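Local structure of cellulosomal scaffoldin (Bacteroides cellulosolvens, 2XBT) at residues S70-N76 against Y88-A94; V81-A85 against S128-S132; E142-A147 against Y156-P160. The protein is a scaffoldin of the cellulosome, and the part described is its family 3b carbohydrate-binding module, a domain that probably binds cellulose. All blocks are in the same frame, centred on the assembly; numbering follows the deposited sequence.

Contact 1 of 3, residues S70-N76 against Y88-A94; sequences SASATFN and YIEIKLA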
loop_
_atom_site.group_PDB
_atom_site.type_symbol
_atom_site.label_atom_id
_atom_site.label_comp_id
_atom_site.label_asym_id
_atom_site.label_seq_id
_atom_site.Cartn_x
_atom_site.Cartn_y
_atom_site.Cartn_z
ATOM N N SER A 70 5.573 -10.668 7.195
ATOM C CA SER A 70 4.204 -10.345 7.576
ATOM C C SER A 70 3.965 -8.835 7.533
ATOM O O SER A 70 4.906 -8.042 7.532
ATOM C CB SER A 70 3.903 -10.859 8.985
ATOM O OG SER A 70 4.722 -10.195 9.928
ATOM N N ALA A 71 2.694 -8.453 7.515
ATOM C CA ALA A 71 2.311 -7.050 7.433
ATOM C C ALA A 71 1.333 -6.709 8.541
ATOM O O ALA A 71 0.526 -7.548 8.940
ATOM C CB ALA A 71 1.668 -6.779 6.088
ATOM N N SER A 72 1.394 -5.472 9.025
ATOM C CA SER A 72 0.405 -4.980 9.984
ATOM C C SER A 72 0.060 -3.548 9.607
ATOM O O SER A 72 0.780 -2.917 8.844
ATOM C CB SER A 72 0.942 -5.037 11.408
ATOM O OG SER A 72 2.062 -4.202 11.569
ATOM N N ALA A 73 -1.039 -3.027 10.133
ATOM C CA ALA A 73 -1.511 -1.728 9.679
ATOM C C ALA A 73 -2.006 -0.878 10.829
ATOM O O ALA A 73 -2.503 -1.390 11.839
ATOM C CB ALA A 73 -2.611 -1.898 8.648
ATOM N N THR A 74 -1.864 0.430 10.666
ATOM C CA THR A 74 -2.453 1.393 11.574
ATOM C C THR A 74 -3.240 2.402 10.751
ATOM O O THR A 74 -2.978 2.586 9.572
ATOM C CB THR A 74 -1.371 2.134 12.385
ATOM O OG1 THR A 74 -0.490 2.820 11.492
ATOM C CG2 THR A 74 -0.554 1.139 13.221
ATOM N N PHE A 75 -4.222 3.043 11.378
ATOM C CA PHE A 75 -4.991 4.074 10.718
ATOM C C PHE A 75 -4.673 5.383 11.418
ATOM O O PHE A 75 -4.640 5.448 12.653
ATOM C CB PHE A 75 -6.476 3.737 10.801
ATOM C CG PHE A 75 -6.815 2.403 10.194
ATOM C CD1 PHE A 75 -7.130 2.303 8.852
ATOM C CD2 PHE A 75 -6.782 1.246 10.957
ATOM C CE1 PHE A 75 -7.429 1.074 8.272
ATOM C CE2 PHE A 75 -7.080 0.010 10.384
ATOM C CZ PHE A 75 -7.402 -0.071 9.042
ATOM N N ASN A 76 -4.438 6.420 10.619
ATOM C CA ASN A 76 -3.799 7.635 11.087
ATOM C C ASN A 76 -4.427 8.878 10.496
ATOM O O ASN A 76 -4.880 8.861 9.357
ATOM C CB ASN A 76 -2.336 7.632 10.658
ATOM C CG ASN A 76 -1.615 6.374 11.074
ATOM O OD1 ASN A 76 -1.042 6.314 12.156
ATOM N ND2 ASN A 76 -1.670 5.347 10.229
ATOM N N TYR A 88 -4.788 8.136 6.541
ATOM C CA TYR A 88 -4.072 7.136 5.762
ATOM C C TYR A 88 -3.927 5.843 6.540
ATOM O O TYR A 88 -3.843 5.850 7.769
ATOM C CB TYR A 88 -2.706 7.623 5.297
ATOM C CG TYR A 88 -1.757 7.986 6.402
ATOM C CD1 TYR A 88 -0.788 7.074 6.848
ATOM C CD2 TYR A 88 -1.825 9.225 7.014
ATOM C CE1 TYR A 88 0.098 7.415 7.884
ATOM C CE2 TYR A 88 -0.956 9.573 8.028
ATOM C CZ TYR A 88 0.002 8.663 8.462
ATOM O OH TYR A 88 0.853 9.016 9.478
ATOM N N ILE A 89 -3.953 4.736 5.813
ATOM C CA ILE A 89 -3.566 3.455 6.368
ATOM C C ILE A 89 -2.054 3.395 6.178
ATOM O O ILE A 89 -1.561 3.706 5.089
ATOM C CB ILE A 89 -4.159 2.302 5.563
ATOM C CG1 ILE A 89 -5.669 2.487 5.404
ATOM C CG2 ILE A 89 -3.840 0.958 6.233
ATOM C CD1 ILE A 89 -6.222 1.765 4.228
ATOM N N GLU A 90 -1.337 2.972 7.211
ATOM C CA GLU A 90 0.091 2.708 7.071
ATOM C C GLU A 90 0.355 1.240 7.281
ATOM O O GLU A 90 0.096 0.702 8.360
ATOM C CB GLU A 90 0.925 3.518 8.065
ATOM C CG GLU A 90 2.427 3.270 7.908
ATOM C CD GLU A 90 3.263 4.297 8.649
ATOM O OE1 GLU A 90 3.542 4.082 9.844
ATOM O OE2 GLU A 90 3.636 5.317 8.036
ATOM N N ILE A 91 0.889 0.610 6.243
ATOM C CA ILE A 91 1.226 -0.803 6.293
ATOM C C ILE A 91 2.723 -0.952 6.529
ATOM O O ILE A 91 3.540 -0.341 5.837
ATOM C CB ILE A 91 0.785 -1.495 4.995
ATOM C CG1 ILE A 91 -0.737 -1.400 4.847
ATOM C CG2 ILE A 91 1.232 -2.957 4.961
ATOM C CD1 ILE A 91 -1.230 -1.826 3.495
ATOM N N LYS A 92 3.081 -1.752 7.528
ATOM C CA LYS A 92 4.481 -1.956 7.854
ATOM C C LYS A 92 4.798 -3.418 7.658
ATOM O O LYS A 92 4.023 -4.275 8.059
ATOM C CB LYS A 92 4.758 -1.584 9.306
ATOM C CG LYS A 92 4.938 -0.102 9.578
ATOM C CD LYS A 92 5.489 0.088 10.987
ATOM C CE LYS A 92 5.785 1.550 11.298
ATOM N NZ LYS A 92 6.828 2.096 10.391
ATOM N N LEU A 93 5.926 -3.700 7.019
ATOM C CA LEU A 93 6.372 -5.069 6.830
ATOM C C LEU A 93 7.327 -5.373 7.966
ATOM O O LEU A 93 8.059 -4.496 8.400
ATOM C CB LEU A 93 7.050 -5.206 5.473
ATOM C CG LEU A 93 6.088 -4.865 4.331
ATOM C CD1 LEU A 93 6.798 -4.915 2.989
ATOM C CD2 LEU A 93 4.892 -5.818 4.349
ATOM N N ALA A 94 7.285 -6.595 8.482
ATOM C CA ALA A 94 7.976 -6.885 9.737
ATOM C C ALA A 94 9.376 -7.449 9.547
ATOM O O ALA A 94 10.284 -7.143 10.323
ATOM C CB ALA A 94 7.142 -7.814 10.621
HETATM O O HOH W 1 7.743 -8.621 5.940
HETATM O O HOH W 2 4.428 -5.405 10.641
HETATM O O HOH W 3 2.311 2.323 11.194
#

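Contact 2 of 3, residues V81-A85 against S128-S132; sequences VHAKA and SNDYS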
loop_
_atom_site.group_PDB
_atom_site.type_symbol
_atom_site.label_atom_id
_atom_site.label_comp_id
_atom_site.label_asym_id
_atom_site.label_seq_id
_atom_site.Cartn_x
_atom_site.Cartn_y
_atom_site.Cartn_z
ATOM N N VAL A 81 -4.720 18.236 5.753
ATOM C CA VAL A 81 -5.777 17.526 5.042
ATOM C C VAL A 81 -5.800 17.825 3.534
ATOM O O VAL A 81 -5.352 18.875 3.083
ATOM C CB VAL A 81 -7.128 17.823 5.709
ATOM C CG1 VAL A 81 -8.293 17.424 4.825
ATOM C CG2 VAL A 81 -7.192 17.125 7.073
ATOM N N HIS A 82 -6.305 16.873 2.753
ATOM C CA HIS A 82 -6.401 17.018 1.308
ATOM C C HIS A 82 -7.868 16.895 0.939
ATOM O O HIS A 82 -8.646 16.298 1.675
ATOM C CB HIS A 82 -5.603 15.895 0.643
ATOM C CG HIS A 82 -5.526 15.976 -0.848
ATOM N ND1 HIS A 82 -6.536 15.529 -1.680
ATOM C CD2 HIS A 82 -4.531 16.395 -1.666
ATOM C CE1 HIS A 82 -6.167 15.689 -2.941
ATOM N NE2 HIS A 82 -4.951 16.207 -2.956
ATOM N N ALA A 83 -8.240 17.467 -0.197
ATOM C CA ALA A 83 -9.615 17.412 -0.679
ATOM C C ALA A 83 -10.111 15.957 -0.704
ATOM O O ALA A 83 -11.290 15.685 -0.487
ATOM C CB ALA A 83 -9.691 18.028 -2.078
ATOM N N LYS A 84 -9.194 15.028 -0.964
ATOM C CA LYS A 84 -9.550 13.611 -1.084
ATOM C C LYS A 84 -8.972 12.694 0.012
ATOM O O LYS A 84 -8.984 11.469 -0.128
ATOM C CB LYS A 84 -9.162 13.090 -2.468
ATOM C CG LYS A 84 -10.010 13.684 -3.594
ATOM C CD LYS A 84 -9.683 13.077 -4.933
ATOM C CE LYS A 84 -10.398 11.748 -5.122
ATOM N NZ LYS A 84 -10.036 11.102 -6.425
ATOM N N ALA A 85 -8.494 13.266 1.115
ATOM C CA ALA A 85 -7.942 12.430 2.179
ATOM C C ALA A 85 -7.789 13.167 3.480
ATOM O O ALA A 85 -7.158 14.220 3.525
ATOM C CB ALA A 85 -6.582 11.855 1.761
ATOM N N SER A 128 -14.820 6.692 -4.082
ATOM C CA SER A 128 -14.694 7.800 -5.028
ATOM C C SER A 128 -14.077 8.981 -4.310
ATOM O O SER A 128 -13.477 9.845 -4.942
ATOM C CB SER A 128 -16.044 8.197 -5.640
ATOM O OG SER A 128 -16.878 8.825 -4.682
ATOM N N ASN A 129 -14.225 9.005 -2.988
ATOM C CA ASN A 129 -13.624 10.056 -2.168
ATOM C C ASN A 129 -12.273 9.714 -1.547
ATOM O O ASN A 129 -11.784 10.445 -0.691
ATOM C CB ASN A 129 -14.570 10.457 -1.043
ATOM C CG ASN A 129 -15.604 11.438 -1.503
ATOM O OD1 ASN A 129 -15.270 12.443 -2.137
ATOM N ND2 ASN A 129 -16.873 11.146 -1.218
ATOM N N ASP A 130 -11.677 8.604 -1.950
ATOM C CA ASP A 130 -10.388 8.232 -1.372
ATOM C C ASP A 130 -9.277 8.556 -2.350
ATOM O O ASP A 130 -9.273 8.065 -3.481
ATOM C CB ASP A 130 -10.349 6.745 -1.027
ATOM C CG ASP A 130 -11.301 6.378 0.079
ATOM O OD1 ASP A 130 -11.651 7.251 0.907
ATOM O OD2 ASP A 130 -11.686 5.200 0.135
ATOM N N TYR A 131 -8.329 9.377 -1.902
ATOM C CA TYR A 131 -7.184 9.783 -2.717
ATOM C C TYR A 131 -6.493 8.611 -3.426
ATOM O O TYR A 131 -6.173 8.678 -4.624
ATOM C CB TYR A 131 -6.180 10.516 -1.812
ATOM C CG TYR A 131 -4.919 10.999 -2.510
ATOM C CD1 TYR A 131 -4.869 12.252 -3.099
ATOM C CD2 TYR A 131 -3.784 10.211 -2.568
ATOM C CE1 TYR A 131 -3.735 12.705 -3.732
ATOM C CE2 TYR A 131 -2.640 10.660 -3.199
ATOM C CZ TYR A 131 -2.627 11.912 -3.783
ATOM O OH TYR A 131 -1.501 12.363 -4.426
ATOM N N SER A 132 -6.245 7.538 -2.688
ATOM C CA SER A 132 -5.455 6.435 -3.230
ATOM C C SER A 132 -6.253 5.483 -4.119
ATOM O O SER A 132 -5.679 4.622 -4.789
ATOM C CB SER A 132 -4.745 5.670 -2.105
ATOM O OG SER A 132 -3.708 6.460 -1.521
HETATM O O HOH W 4 -10.509 8.304 -6.048
HETATM O O HOH W 5 -6.932 10.802 -6.131
#

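Contact 3 of 3, residues E142-A147 against Y156-P160; sequences ENKLVA and YGTPP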
loop_
_atom_site.group_PDB
_atom_site.type_symbol
_atom_site.label_atom_id
_atom_site.label_comp_id
_atom_site.label_asym_id
_atom_site.label_seq_id
_atom_site.Cartn_x
_atom_site.Cartn_y
_atom_site.Cartn_z
ATOM N N GLU A 142 0.230 0.489 -12.577
ATOM C CA GLU A 142 0.771 1.608 -11.832
ATOM C C GLU A 142 -0.355 2.332 -11.086
ATOM O O GLU A 142 -1.313 2.789 -11.698
ATOM C CB GLU A 142 1.460 2.560 -12.805
ATOM C CG GLU A 142 1.983 3.852 -12.199
ATOM C CD GLU A 142 2.640 4.752 -13.247
ATOM O OE1 GLU A 142 1.901 5.425 -14.004
ATOM O OE2 GLU A 142 3.890 4.771 -13.324
ATOM N N ASN A 143 -0.248 2.411 -9.762
ATOM C CA ASN A 143 -1.078 3.319 -8.980
ATOM C C ASN A 143 -0.152 4.242 -8.216
ATOM O O ASN A 143 0.286 3.909 -7.118
ATOM C CB ASN A 143 -1.995 2.577 -8.015
ATOM C CG ASN A 143 -2.870 3.530 -7.186
ATOM O OD1 ASN A 143 -2.827 4.756 -7.360
ATOM N ND2 ASN A 143 -3.677 2.964 -6.300
ATOM N N LYS A 144 0.142 5.397 -8.812
ATOM C CA LYS A 144 1.051 6.385 -8.225
ATOM C C LYS A 144 0.483 7.130 -7.023
ATOM O O LYS A 144 1.187 7.920 -6.395
ATOM C CB LYS A 144 1.487 7.400 -9.285
ATOM C CG LYS A 144 2.313 6.823 -10.414
ATOM C CD LYS A 144 3.701 6.412 -9.939
ATOM C CE LYS A 144 4.778 6.931 -10.885
ATOM N NZ LYS A 144 6.124 6.360 -10.563
ATOM N N LEU A 145 -0.778 6.872 -6.683
ATOM C CA LEU A 145 -1.419 7.571 -5.570
ATOM C C LEU A 145 -1.223 6.829 -4.242
ATOM O O LEU A 145 -1.742 7.250 -3.202
ATOM C CB LEU A 145 -2.918 7.776 -5.860
ATOM C CG LEU A 145 -3.259 8.477 -7.185
ATOM C CD1 LEU A 145 -4.753 8.366 -7.465
ATOM C CD2 LEU A 145 -2.833 9.931 -7.140
ATOM N N VAL A 146 -0.458 5.743 -4.281
ATOM C CA VAL A 146 -0.074 5.032 -3.056
ATOM C C VAL A 146 1.401 5.308 -2.855
ATOM O O VAL A 146 2.178 5.231 -3.816
ATOM C CB VAL A 146 -0.262 3.510 -3.192
ATOM C CG1 VAL A 146 0.341 2.782 -1.991
ATOM C CG2 VAL A 146 -1.756 3.172 -3.334
ATOM N N ALA A 147 1.797 5.643 -1.636
ATOM C CA ALA A 147 3.198 6.023 -1.395
ATOM C C ALA A 147 3.963 4.924 -0.673
ATOM O O ALA A 147 3.427 4.271 0.226
ATOM C CB ALA A 147 3.279 7.306 -0.591
ATOM N N TYR A 156 8.533 5.989 -3.710
ATOM C CA TYR A 156 7.590 5.740 -4.806
ATOM C C TYR A 156 6.255 6.407 -4.519
ATOM O O TYR A 156 5.799 6.426 -3.375
ATOM C CB TYR A 156 7.362 4.242 -5.043
ATOM C CG TYR A 156 6.327 3.959 -6.127
ATOM C CD1 TYR A 156 6.722 3.676 -7.420
ATOM C CD2 TYR A 156 4.961 3.975 -5.848
ATOM C CE1 TYR A 156 5.801 3.424 -8.421
ATOM C CE2 TYR A 156 4.021 3.736 -6.847
ATOM C CZ TYR A 156 4.452 3.463 -8.137
ATOM O OH TYR A 156 3.552 3.204 -9.152
ATOM N N GLY A 157 5.643 6.955 -5.560
ATOM C CA GLY A 157 4.281 7.444 -5.455
ATOM C C GLY A 157 4.213 8.903 -5.072
ATOM O O GLY A 157 5.233 9.533 -4.802
ATOM N N THR A 158 2.988 9.423 -5.030
ATOM C CA THR A 158 2.715 10.832 -4.790
ATOM C C THR A 158 1.733 11.011 -3.649
ATOM O O THR A 158 0.529 10.858 -3.844
ATOM C CB THR A 158 2.061 11.460 -6.041
ATOM O OG1 THR A 158 2.856 11.165 -7.193
ATOM C CG2 THR A 158 1.896 12.978 -5.879
ATOM N N PRO A 159 2.242 11.320 -2.451
ATOM C CA PRO A 159 1.437 11.616 -1.270
ATOM C C PRO A 159 0.545 12.819 -1.579
ATOM O O PRO A 159 0.918 13.633 -2.421
ATOM C CB PRO A 159 2.486 12.020 -0.227
ATOM C CG PRO A 159 3.750 11.422 -0.690
ATOM C CD PRO A 159 3.684 11.451 -2.179
ATOM N N PRO A 160 -0.621 12.912 -0.927
ATOM C CA PRO A 160 -1.517 14.065 -1.100
ATOM C C PRO A 160 -0.826 15.375 -0.736
ATOM O O PRO A 160 0.015 15.415 0.167
ATOM C CB PRO A 160 -2.644 13.790 -0.094
ATOM C CG PRO A 160 -2.611 12.319 0.150
ATOM C CD PRO A 160 -1.150 11.937 0.037
ATOM O OXT PRO A 160 -1.096 16.432 -1.327
HETATM O O HOH W 6 1.641 1.358 -7.808
HETATM O O HOH W 7 6.913 7.388 -8.171
#

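Contact 1 of 3, residues S70-N76 against Y88-A94
Asn76 lies across the ring of Tyr88 where strands 71-76 and 88-93 run antiparallel. The bump is Asn76 CB, over one face, 3.6 Å from the centroid of the Tyr88 ring, in a CH-pi contact displaced toward the rim. The Asn76 amide is nearly parallel to the ring, with 18° between the planes. Tyr88 CG stands between the backbone N and the carbonyl carbon (chi1 61°), which swings the ring under its neighbour. Asn76 ND2 gives a hydrogen bond to Thr74 OG1 (3.1 Å), in the amide plane, and a weak one to Tyr88 O. An alanine in place of Tyr88 would remove the ring face and would probably leave a gap under Asn76 CB and its amide, held then by those two bonds. Further along this face Thr74 and Glu90 lie side by side, and a water joins Thr74 OG1 to Glu90 OE1, while Glu90 OE2 makes a salt bridge to Arg48.

The other face is apolar. The small alanine methyls of strand 71-76 sit beside the larger isoleucine and leucine side chains of 88-93. Ala73 CB fits against Ile89 CG2 at 3.9 Å. Ala71 CB meets Leu93 CD2 at 3.8 Å and also touches Ile91 CG2. Phe75 is the exception, large beside Ile89, and its CE1 is 3.6 Å from Ile89 CG1. Val117 and Tyr61 pack against this side. Paired backbone bonds such as Lys92 N to Ser72 O (2.9 Å) hold the register. This is an antiparallel beta hairpin at one margin of a five-stranded sheet, in the beta-sandwich fold of family 3 carbohydrate-binding modules.

Contact 2 of 3, residues V81-A85 against S128-S132
A type I beta turn, His82 to Ala85, closes the hairpin of strands 71-82 and 85-93, and the loop 128-132 packs against it. The two parts belong to the beta sandwich of the module, at one end of its hairpin. The turn is closed by backbone bonds in both directions between His82 and Ala85. His82 also braces it from within: its ND1 accepts Lys84 N at 2.8 Å, close to the imidazole plane. This bond helps to fix the rotation of the ring.

The imidazole then offers a face to Tyr131. Tyr131 turns an edge to it in a T-shaped stack, with ring planes 77° apart and Tyr131 CD1 3.7 Å from His82 CE1. The Tyr131 hydroxyl goes on to bond Thr158 O, and Pro160 packs on both rings. Tyr131 CB rests on the methyl of Ala85, 3.8 Å from Ala85 CB.

One direct backbone bond crosses the contact, from Tyr131 N to Lys84 O at 2.8 Å. It is bent, 135° at the hydrogen, and the donor is tilted from the carbonyl plane. On the outer side, Lys84 stretches over the loop with a bend at chi3 (82°). Its CE comes 3.6 Å from Ser128 O. The ammonium reaches the loop carbonyls through water: one water links Lys84 NZ to Asp130 O, and a second, 3.1 Å from Lys84 NZ, donates to Tyr131 O.

Contact 3 of 3, residues E142-A147 against Y156-P160
Gly157 packs closely against the 142-147 loop, and here the two backbones run close, with Gly157 CA 3.3 Å from Lys144 O. The same CA makes a CA-H...O contact to Val146 O. No CB could fit here: it would strike Val146 O, and the backbone angles would push it into the carbonyl oxygen of Tyr156. Val146 O is buried and has no hydrogen-bond partner. Just beyond, Thr158 N bonds Lys144 O at 2.7 Å, nearly in line with the carbonyl. Ala147 CB meets Pro159 CG at 4.1 Å.

The carbonyl used by Thr158 belongs to a type I beta turn, Asn143 to Val146. An Asx turn supports it: Asn143 OD1 accepts Leu145 N, with the donor well above the carbonyl plane. The turn leads into strand 147-150, which pairs with 153-156 at the margin of a five-stranded sheet of the module. Asn143 ND2 binds Ser132 O in the neighbouring loop.

The Tyr156 ring marks the passage from tight to loose. Two carbonyls, Asn143 O and Val146 O, lie at its edge near the ring plane. The Lys144 and Tyr156 side chains cross at about a right angle, and Lys144 CD is 3.3 Å from Tyr156 OH. Bends at chi2 (-70°) and chi3 bring CD and NZ beside the phenol, obliquely. A water bridges the tyrosine hydroxyl to Asn143 N. The solvent side holds Lys144 NZ and Glu142. Here a second water takes bonds from Lys144 NZ and Gly157 N. The salt bridge from Lys144 NZ to Glu142 OE2 is long, 3.9 Å.

All three contacts lie within one family 3 module and reach the same five-stranded antiparallel sheet, or its margins. Contacts 1 and 2 share strand 71-82: contact 1 uses its first part, contact 2 its far end, with centres about 19 Å apart. Their segments alternate along the chain. Contact 3 follows both. Contacts 1 and 3 lie on opposite sides of the chain's centre, about 16 Å apart between centres, and do not touch. Contacts 2 and 3 do touch, with centres about 12 Å apart: Tyr131 OH and Thr158 O are 2.6 Å apart, a probable hydrogen bond. The hairpin end and the C-terminal tail are thus tied through the 128-132 loop.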